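Local coordinates for protein aerobactin synthase IucC (PDB 6CN7) that probably catalyses the ATP-dependent attachment of a second N-acetyl-N-hydroxylysine to a citryl intermediate, completing the siderophore aerobactin that captures iron, at residues S534-R542 against E567-L575. The protein carries 5 engineered substitutions. Residues are numbered along the deposited sequence; the frame is centred on the assembly and turned at random.
Sequences SLFKPQIIR and EDLQNPLWL
N571 reaches L535 and K537 and shows how one buried amide can tie together two segments of a chain. N571 ND2 donates to L535 O at 2.7 Å and to K537 O at 3.1 Å, both acceptors lying close to the amide plane, although ND2 itself stands above the plane of the L535 carbonyl. Two acceptors so placed would fix the amide's rotation. N571 CG sits opposite the backbone N (chi1 -178°), which carries the amide across to 534-542, and N571 OD1 accepts from L573 N (3.1 Å), the capping bond of N571 as N-cap of helix 572-575. Beside it, W574 offers a ring face to P538, whose CA lies 3.6 Å from the five-membered ring centroid in a CH-pi contact. The cap directly follows one strand of a two-stranded antiparallel ribbon, in which 539-541 and 568-570 pair through I540 N to L569 O (2.8 Å) and L569 N to I540 O; N571 N to P538 O continues the pairing past Q539. At the ribbon's far end the extended R542 side chain lies alongside E567, a salt bridge of charges only, with NH1 doubtfully placed, while L569 CB lies over the rim of one guanidinium face. Farther out, L516 of helix 505-521 touches L535 and L573.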
ATOM      1  N   SER A 534      20.007  44.078  -1.056  1.00 59.53           N
ATOM      2  CA  SER A 534      19.040  45.151  -1.250  1.00 57.31           C
ATOM      3  C   SER A 534      17.683  44.593  -1.650  1.00 54.29           C
ATOM      4  O   SER A 534      17.579  43.779  -2.575  1.00 55.99           O
ATOM      5  CB  SER A 534      19.534  46.131  -2.310  1.00 57.79           C
ATOM      6  OG  SER A 534      18.511  47.048  -2.659  1.00 57.20           O
ATOM      7  N   LEU A 535      16.640  45.037  -0.951  1.00 49.45           N
ATOM      8  CA  LEU A 535      15.265  44.688  -1.275  1.00 42.28           C
ATOM      9  C   LEU A 535      14.564  45.777  -2.075  1.00 43.50           C
ATOM     10  O   LEU A 535      13.352  45.688  -2.291  1.00 48.74           O
ATOM     11  CB  LEU A 535      14.477  44.407   0.007  1.00 42.21           C
ATOM     12  CG  LEU A 535      14.987  43.255   0.874  1.00 45.79           C
ATOM     13  CD1 LEU A 535      14.284  43.264   2.222  1.00 46.84           C
ATOM     14  CD2 LEU A 535      14.779  41.923   0.167  1.00 47.19           C
ATOM     15  N   PHE A 536      15.297  46.798  -2.524  1.00 45.89           N
ATOM     16  CA  PHE A 536      14.704  47.943  -3.206  1.00 52.23           C
ATOM     17  C   PHE A 536      15.275  48.150  -4.605  1.00 55.47           C
ATOM     18  O   PHE A 536      15.153  49.246  -5.162  1.00 55.09           O
ATOM     19  CB  PHE A 536      14.885  49.204  -2.362  1.00 53.57           C
ATOM     20  CG  PHE A 536      14.163  49.154  -1.047  1.00 52.75           C
ATOM     21  CD1 PHE A 536      14.773  48.614   0.074  1.00 51.61           C
ATOM     22  CD2 PHE A 536      12.869  49.632  -0.934  1.00 54.11           C
ATOM     23  CE1 PHE A 536      14.108  48.562   1.283  1.00 53.32           C
ATOM     24  CE2 PHE A 536      12.201  49.582   0.270  1.00 53.97           C
ATOM     25  CZ  PHE A 536      12.820  49.047   1.381  1.00 52.43           C
ATOM     26  N   LYS A 537      15.900  47.128  -5.186  1.00 57.29           N
ATOM     27  CA  LYS A 537      16.270  47.204  -6.588  1.00 58.71           C
ATOM     28  C   LYS A 537      15.000  47.273  -7.437  1.00 60.00           C
ATOM     29  O   LYS A 537      13.987  46.653  -7.101  1.00 59.42           O
ATOM     30  CB  LYS A 537      17.114  45.996  -6.994  1.00 58.83           C
ATOM     31  CG  LYS A 537      18.543  46.002  -6.448  1.00 62.10           C
ATOM     32  CD  LYS A 537      19.338  44.806  -6.971  1.00 68.92           C
ATOM     33  CE  LYS A 537      20.805  44.845  -6.548  1.00 75.62           C
ATOM     34  NZ  LYS A 537      21.046  44.224  -5.215  1.00 80.56           N
ATOM     35  N   PRO A 538      15.018  48.023  -8.542  1.00 64.87           N
ATOM     36  CA  PRO A 538      13.777  48.213  -9.312  1.00 62.78           C
ATOM     37  C   PRO A 538      13.192  46.932  -9.873  1.00 61.88           C
ATOM     38  O   PRO A 538      11.987  46.894 -10.152  1.00 58.24           O
ATOM     39  CB  PRO A 538      14.197  49.177 -10.433  1.00 65.91           C
ATOM     40  CG  PRO A 538      15.670  49.067 -10.516  1.00 65.57           C
ATOM     41  CD  PRO A 538      16.152  48.748  -9.138  1.00 65.26           C
ATOM     42  N   GLN A 539      13.992  45.886 -10.048  1.00 65.13           N
ATOM     43  CA  GLN A 539      13.514  44.624 -10.590  1.00 67.84           C
ATOM     44  C   GLN A 539      13.798  43.485  -9.619  1.00 63.63           C
ATOM     45  O   GLN A 539      14.654  43.587  -8.736  1.00 58.32           O
ATOM     46  CB  GLN A 539      14.163  44.314 -11.947  1.00 75.79           C
ATOM     47  CG  GLN A 539      13.741  45.245 -13.079  1.00 85.64           C
ATOM     48  CD  GLN A 539      14.687  46.417 -13.272  1.00 95.45           C
ATOM     49  OE1 GLN A 539      15.733  46.502 -12.629  1.00 98.54           O
ATOM     50  NE2 GLN A 539      14.323  47.327 -14.170  1.00 98.84           N
ATOM     51  N   ILE A 540      13.056  42.396  -9.797  1.00 65.84           N
ATOM     52  CA  ILE A 540      13.303  41.137  -9.103  1.00 63.67           C
ATOM     53  C   ILE A 540      13.644  40.092 -10.155  1.00 63.75           C
ATOM     54  O   ILE A 540      12.976  40.007 -11.191  1.00 62.44           O
ATOM     55  CB  ILE A 540      12.087  40.701  -8.264  1.00 63.54           C
ATOM     56  CG1 ILE A 540      11.855  41.687  -7.114  1.00 68.04           C
ATOM     57  CG2 ILE A 540      12.286  39.285  -7.713  1.00 61.05           C
ATOM     58  CD1 ILE A 540      10.550  41.475  -6.372  1.00 67.53           C
ATOM     59  N   ILE A 541      14.685  39.307  -9.892  1.00 67.37           N
ATOM     60  CA  ILE A 541      15.100  38.255 -10.813  1.00 68.37           C
ATOM     61  C   ILE A 541      14.128  37.089 -10.708  1.00 69.21           C
ATOM     62  O   ILE A 541      13.653  36.748  -9.618  1.00 69.41           O
ATOM     63  CB  ILE A 541      16.546  37.820 -10.513  1.00 70.05           C
ATOM     64  CG1 ILE A 541      17.501  39.003 -10.714  1.00 71.36           C
ATOM     65  CG2 ILE A 541      16.951  36.642 -11.400  1.00 68.12           C
ATOM     66  CD1 ILE A 541      18.929  38.738 -10.270  1.00 73.55           C
ATOM     67  N   ARG A 542      13.824  36.476 -11.847  1.00 72.08           N
ATOM     68  CA  ARG A 542      12.859  35.389 -11.907  1.00 77.82           C
ATOM     69  C   ARG A 542      13.541  34.032 -11.763  1.00 80.81           C
ATOM     70  O   ARG A 542      14.747  33.884 -11.977  1.00 77.84           O
ATOM     71  CB  ARG A 542      12.092  35.421 -13.228  1.00 83.44           C
ATOM     72  CG  ARG A 542      10.815  36.245 -13.223  1.00 89.32           C
ATOM     73  CD  ARG A 542      10.118  36.077 -14.557  1.00 96.26           C
ATOM     74  NE  ARG A 542       8.832  36.770 -14.654  1.00102.52           N
ATOM     75  CZ  ARG A 542       8.670  38.016 -15.086  1.00108.08           C
ATOM     76  NH1 ARG A 542       9.711  38.748 -15.463  1.00110.75           N
ATOM     77  NH2 ARG A 542       7.453  38.542 -15.142  1.00107.69           N
ATOM     78  N   GLU A 567      15.045  37.410 -17.543  1.00100.88           N
ATOM     79  CA  GLU A 567      13.669  37.857 -17.380  1.00102.89           C
ATOM     80  C   GLU A 567      13.461  38.312 -15.945  1.00100.28           C
ATOM     81  O   GLU A 567      13.866  37.619 -15.005  1.00100.34           O
ATOM     82  CB  GLU A 567      12.690  36.731 -17.747  1.00104.82           C
ATOM     83  CG  GLU A 567      11.235  37.161 -17.886  1.00106.41           C
ATOM     84  CD  GLU A 567      11.043  38.316 -18.845  1.00109.57           C
ATOM     85  OE1 GLU A 567      11.832  38.432 -19.808  1.00111.73           O
ATOM     86  OE2 GLU A 567      10.107  39.117 -18.627  1.00109.91           O
ATOM     87  N   ASP A 568      12.836  39.477 -15.779  1.00 96.99           N
ATOM     88  CA  ASP A 568      12.663  40.078 -14.466  1.00 94.29           C
ATOM     89  C   ASP A 568      11.331  40.814 -14.421  1.00 93.98           C
ATOM     90  O   ASP A 568      10.791  41.225 -15.450  1.00 97.43           O
ATOM     91  CB  ASP A 568      13.817  41.034 -14.135  1.00 93.16           C
ATOM     92  CG  ASP A 568      14.020  42.094 -15.202  1.00 95.56           C
ATOM     93  OD1 ASP A 568      13.270  42.089 -16.201  1.00 98.01           O
ATOM     94  OD2 ASP A 568      14.933  42.932 -15.042  1.00 95.66           O
ATOM     95  N   LEU A 569      10.808  40.973 -13.208  1.00 87.40           N
ATOM     96  CA  LEU A 569       9.545  41.657 -12.974  1.00 82.86           C
ATOM     97  C   LEU A 569       9.760  42.797 -11.987  1.00 79.66           C
ATOM     98  O   LEU A 569      10.821  42.927 -11.370  1.00 79.34           O
ATOM     99  CB  LEU A 569       8.476  40.682 -12.459  1.00 81.64           C
ATOM    100  CG  LEU A 569       8.740  39.967 -11.132  1.00 81.87           C
ATOM    101  CD1 LEU A 569       8.226  40.784  -9.954  1.00 84.59           C
ATOM    102  CD2 LEU A 569       8.107  38.584 -11.140  1.00 80.84           C
ATOM    103  N   GLN A 570       8.732  43.629 -11.841  1.00 75.79           N
ATOM    104  CA  GLN A 570       8.852  44.854 -11.062  1.00 74.21           C
ATOM    105  C   GLN A 570       8.741  44.572  -9.570  1.00 64.68           C
ATOM    106  O   GLN A 570       7.942  43.739  -9.134  1.00 61.07           O
ATOM    107  CB  GLN A 570       7.781  45.861 -11.482  1.00 79.79           C
ATOM    108  CG  GLN A 570       8.078  46.542 -12.805  1.00 86.58           C
ATOM    109  CD  GLN A 570       7.034  47.573 -13.181  1.00 93.74           C
ATOM    110  OE1 GLN A 570       5.961  47.637 -12.581  1.00 96.72           O
ATOM    111  NE2 GLN A 570       7.346  48.390 -14.179  1.00 96.81           N
ATOM    112  N   ASN A 571       9.549  45.285  -8.790  1.00 59.70           N
ATOM    113  CA  ASN A 571       9.594  45.099  -7.346  1.00 53.87           C
ATOM    114  C   ASN A 571       8.581  46.020  -6.680  1.00 52.21           C
ATOM    115  O   ASN A 571       8.729  47.246  -6.769  1.00 54.85           O
ATOM    116  CB  ASN A 571      10.988  45.393  -6.821  1.00 52.32           C
ATOM    117  CG  ASN A 571      11.113  45.165  -5.327  1.00 50.13           C
ATOM    118  OD1 ASN A 571      10.166  44.740  -4.670  1.00 51.39           O
ATOM    119  ND2 ASN A 571      12.293  45.437  -4.788  1.00 53.71           N
ATOM    120  N   PRO A 572       7.551  45.494  -6.010  1.00 48.95           N
ATOM    121  CA  PRO A 572       6.582  46.386  -5.349  1.00 50.94           C
ATOM    122  C   PRO A 572       7.202  47.326  -4.326  1.00 51.93           C
ATOM    123  O   PRO A 572       6.689  48.436  -4.137  1.00 49.95           O
ATOM    124  CB  PRO A 572       5.603  45.405  -4.692  1.00 52.00           C
ATOM    125  CG  PRO A 572       5.679  44.186  -5.538  1.00 52.56           C
ATOM    126  CD  PRO A 572       7.108  44.089  -5.984  1.00 50.77           C
ATOM    127  N   LEU A 573       8.283  46.923  -3.651  1.00 52.38           N
ATOM    128  CA  LEU A 573       8.914  47.817  -2.684  1.00 57.05           C
ATOM    129  C   LEU A 573       9.493  49.051  -3.363  1.00 59.60           C
ATOM    130  O   LEU A 573       9.511  50.135  -2.769  1.00 58.87           O
ATOM    131  CB  LEU A 573      10.005  47.078  -1.908  1.00 56.38           C
ATOM    132  CG  LEU A 573       9.540  46.254  -0.706  1.00 58.77           C
ATOM    133  CD1 LEU A 573       8.586  45.150  -1.128  1.00 62.86           C
ATOM    134  CD2 LEU A 573      10.735  45.670   0.028  1.00 59.19           C
ATOM    135  N   TRP A 574       9.975  48.903  -4.598  1.00 62.22           N
ATOM    136  CA  TRP A 574      10.482  50.036  -5.364  1.00 63.73           C
ATOM    137  C   TRP A 574       9.347  50.797  -6.035  1.00 64.95           C
ATOM    138  O   TRP A 574       9.385  52.029  -6.125  1.00 68.05           O
ATOM    139  CB  TRP A 574      11.483  49.531  -6.403  1.00 63.26           C
ATOM    140  CG  TRP A 574      12.096  50.580  -7.280  1.00 61.85           C
ATOM    141  CD1 TRP A 574      13.224  51.300  -7.026  1.00 63.05           C
ATOM    142  CD2 TRP A 574      11.636  50.998  -8.572  1.00 61.70           C
ATOM    143  NE1 TRP A 574      13.490  52.152  -8.072  1.00 64.80           N
ATOM    144  CE2 TRP A 574      12.528  51.987  -9.033  1.00 64.00           C
ATOM    145  CE3 TRP A 574      10.554  50.637  -9.380  1.00 62.59           C
ATOM    146  CZ2 TRP A 574      12.372  52.618 -10.264  1.00 65.39           C
ATOM    147  CZ3 TRP A 574      10.400  51.267 -10.603  1.00 64.11           C
ATOM    148  CH2 TRP A 574      11.303  52.245 -11.033  1.00 64.01           C
ATOM    149  N   LEU A 575       8.328  50.070  -6.498  1.00 62.41           N
ATOM    150  CA  LEU A 575       7.224  50.685  -7.226  1.00 66.39           C
ATOM    151  C   LEU A 575       6.377  51.568  -6.316  1.00 66.55           C
ATOM    152  O   LEU A 575       5.897  52.625  -6.741  1.00 68.42           O
ATOM    153  CB  LEU A 575       6.374  49.587  -7.864  1.00 70.36           C
ATOM    154  CG  LEU A 575       5.244  49.959  -8.823  1.00 80.80           C
ATOM    155  CD1 LEU A 575       5.744  50.802  -9.985  1.00 85.01           C
ATOM    156  CD2 LEU A 575       4.592  48.683  -9.334  1.00 82.54           C
TER